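Local structure of trans-2-enoyl-CoA reductase [NADH] (Treponema denticola ATCC 35405, 4GGO) at residues A320-R325 / I340-L345. The protein catalyses the NADH-dependent reduction of the carbon-carbon double bond of trans-2-enoyl-CoA thioesters, turning crotonyl-CoA into butyryl-CoA in fatty acid synthesis. Sequence-based numbering, arbitrary orientation.
Sequences AERLYR and IDDWEL
From the 320-325 side R322 alone makes the contact, its side chain running from the last turn of helix 311-323 to I340 and D342. The buried part is a van der Waals contact: CG2 of I340 sits over one face of the guanidinium, offset toward its rim, and lies 4.1 Å from both CG and NE of R322. With CG2 anti to its own carbonyl carbon, I340 turns this methyl to the arginine while the end of the CG1 branch leads away. On the looser, partly exposed side, NH2 of R322 forms a salt bridge with OD2 of D342 at 2.9 Å. The carboxylate meets the guanidinium at its edge with the two planes perpendicular, and the hydrogen bond is weak, bent to 120° at the proton. A straighter bond, 162° at the proton, holds the arginine back on its own helix: NH1 of R322 reaches O of E321 at 3.2 Å. NH1 of R325 binds that oxygen at 2.8 Å; both donors stand out of the carbonyl plane, on opposite faces. NH2 of R322 also bonds to O of R339, and OD1 of D342 pairs with R317. Buried I340, its side chain about 6 Å from that of the NAD-binding Y62, packs on L318; the contact thus ties the C-terminal end of helix 311-323 to the loop between strand 338-339, at the edge of the parallel Rossmann-type sheet, and helix 347-359.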
loop_
_atom_site.group_PDB
_atom_site.type_symbol
_atom_site.label_atom_id
_atom_site.label_comp_id
_atom_site.label_asym_id
_atom_site.label_seq_id
_atom_site.Cartn_x
_atom_site.Cartn_y
_atom_site.Cartn_z
ATOM N N ALA A 320 0.739 12.733 10.508
ATOM C CA ALA A 320 1.255 13.831 11.315
ATOM C C ALA A 320 1.427 15.139 10.543
ATOM O O ALA A 320 1.240 16.221 11.101
ATOM C CB ALA A 320 2.569 13.427 11.965
ATOM N N GLU A 321 1.779 15.041 9.265
ATOM C CA GLU A 321 2.149 16.225 8.492
ATOM C C GLU A 321 1.191 16.567 7.351
ATOM O O GLU A 321 1.448 17.495 6.585
ATOM C CB GLU A 321 3.575 16.082 7.953
ATOM C CG GLU A 321 4.661 16.170 9.013
ATOM C CD GLU A 321 4.973 17.601 9.412
ATOM O OE1 GLU A 321 5.951 18.168 8.879
ATOM O OE2 GLU A 321 4.242 18.160 10.256
ATOM N N ARG A 322 0.097 15.820 7.231
ATOM C CA ARG A 322 -0.916 16.119 6.220
ATOM C C ARG A 322 -2.325 16.109 6.809
ATOM O O ARG A 322 -3.031 17.115 6.774
ATOM C CB ARG A 322 -0.845 15.130 5.052
ATOM C CG ARG A 322 0.459 15.145 4.269
ATOM C CD ARG A 322 0.665 16.462 3.535
ATOM N NE ARG A 322 1.775 16.385 2.589
ATOM C CZ ARG A 322 3.053 16.507 2.928
ATOM N NH1 ARG A 322 3.388 16.712 4.194
ATOM N NH2 ARG A 322 3.999 16.421 2.001
ATOM N N LEU A 323 -2.726 14.962 7.351
ATOM C CA LEU A 323 -4.089 14.779 7.836
ATOM C C LEU A 323 -4.350 15.505 9.153
ATOM O O LEU A 323 -5.353 16.205 9.295
ATOM C CB LEU A 323 -4.405 13.290 7.991
ATOM C CG LEU A 323 -4.203 12.416 6.750
ATOM C CD1 LEU A 323 -4.589 10.974 7.044
ATOM C CD2 LEU A 323 -4.996 12.961 5.572
ATOM N N TYR A 324 -3.449 15.336 10.115
ATOM C CA TYR A 324 -3.661 15.888 11.450
ATOM C C TYR A 324 -2.529 16.824 11.858
ATOM O O TYR A 324 -1.647 16.455 12.635
ATOM C CB TYR A 324 -3.847 14.756 12.465
ATOM C CG TYR A 324 -4.913 13.770 12.042
ATOM C CD1 TYR A 324 -6.260 14.044 12.242
ATOM C CD2 TYR A 324 -4.574 12.572 11.426
ATOM C CE1 TYR A 324 -7.238 13.151 11.847
ATOM C CE2 TYR A 324 -5.545 11.673 11.026
ATOM C CZ TYR A 324 -6.875 11.967 11.240
ATOM O OH TYR A 324 -7.844 11.074 10.846
ATOM N N ARG A 325 -2.570 18.040 11.321
ATOM C CA ARG A 325 -1.547 19.046 11.576
ATOM C C ARG A 325 -2.009 20.063 12.612
ATOM O O ARG A 325 -3.206 20.242 12.834
ATOM C CB ARG A 325 -1.201 19.782 10.283
ATOM C CG ARG A 325 -0.622 18.903 9.194
ATOM C CD ARG A 325 -0.724 19.589 7.846
ATOM N NE ARG A 325 -0.135 20.924 7.862
ATOM C CZ ARG A 325 1.121 21.189 7.519
ATOM N NH1 ARG A 325 1.924 20.208 7.131
ATOM N NH2 ARG A 325 1.575 22.435 7.562
ATOM N N ILE A 340 2.852 12.805 -0.757
ATOM C CA ILE A 340 3.939 12.396 0.126
ATOM C C ILE A 340 5.028 11.687 -0.671
ATOM O O ILE A 340 5.902 11.026 -0.108
ATOM C CB ILE A 340 3.462 11.526 1.308
ATOM C CG1 ILE A 340 2.793 10.246 0.810
ATOM C CG2 ILE A 340 2.522 12.321 2.207
ATOM C CD1 ILE A 340 2.383 9.306 1.926
ATOM N N ASP A 341 4.961 11.834 -1.990
ATOM C CA ASP A 341 6.051 11.431 -2.868
ATOM C C ASP A 341 6.916 12.654 -3.151
ATOM O O ASP A 341 7.723 12.663 -4.083
ATOM C CB ASP A 341 5.507 10.851 -4.175
ATOM C CG ASP A 341 4.660 11.846 -4.950
ATOM O OD1 ASP A 341 4.132 12.796 -4.335
ATOM O OD2 ASP A 341 4.519 11.674 -6.178
ATOM N N ASP A 342 6.733 13.689 -2.338
ATOM C CA ASP A 342 7.417 14.962 -2.538
ATOM C C ASP A 342 8.928 14.862 -2.331
ATOM O O ASP A 342 9.692 15.571 -2.981
ATOM C CB ASP A 342 6.806 16.056 -1.653
ATOM C CG ASP A 342 6.704 15.646 -0.194
ATOM O OD1 ASP A 342 6.767 14.435 0.102
ATOM O OD2 ASP A 342 6.552 16.542 0.662
ATOM N N TRP A 343 9.357 13.979 -1.435
ATOM C CA TRP A 343 10.783 13.757 -1.222
ATOM C C TRP A 343 11.381 12.948 -2.371
ATOM O O TRP A 343 12.513 13.186 -2.785
ATOM C CB TRP A 343 11.032 13.044 0.109
ATOM C CG TRP A 343 10.637 13.845 1.316
ATOM C CD1 TRP A 343 10.145 15.119 1.334
ATOM C CD2 TRP A 343 10.710 13.425 2.682
ATOM N NE1 TRP A 343 9.903 15.517 2.628
ATOM C CE2 TRP A 343 10.241 14.493 3.475
ATOM C CE3 TRP A 343 11.127 12.249 3.314
ATOM C CZ2 TRP A 343 10.176 14.419 4.865
ATOM C CZ3 TRP A 343 11.059 12.178 4.695
ATOM C CH2 TRP A 343 10.590 13.255 5.454
ATOM N N GLU A 344 10.613 11.987 -2.880
ATOM C CA GLU A 344 11.058 11.175 -4.008
ATOM C C GLU A 344 11.234 12.018 -5.264
ATOM O O GLU A 344 12.224 11.880 -5.984
ATOM C CB GLU A 344 10.069 10.036 -4.289
ATOM C CG GLU A 344 10.301 9.350 -5.634
ATOM C CD GLU A 344 9.397 8.151 -5.852
ATOM O OE1 GLU A 344 8.687 7.763 -4.904
ATOM O OE2 GLU A 344 9.401 7.591 -6.971
ATOM N N LEU A 345 10.272 12.896 -5.523
ATOM C CA LEU A 345 10.270 13.668 -6.759
ATOM C C LEU A 345 10.970 15.017 -6.627
ATOM O O LEU A 345 10.828 15.880 -7.495
ATOM C CB LEU A 345 8.846 13.851 -7.282
ATOM C CG LEU A 345 8.143 12.566 -7.721
ATOM C CD1 LEU A 345 6.749 12.871 -8.239
ATOM C CD2 LEU A 345 8.967 11.838 -8.777
#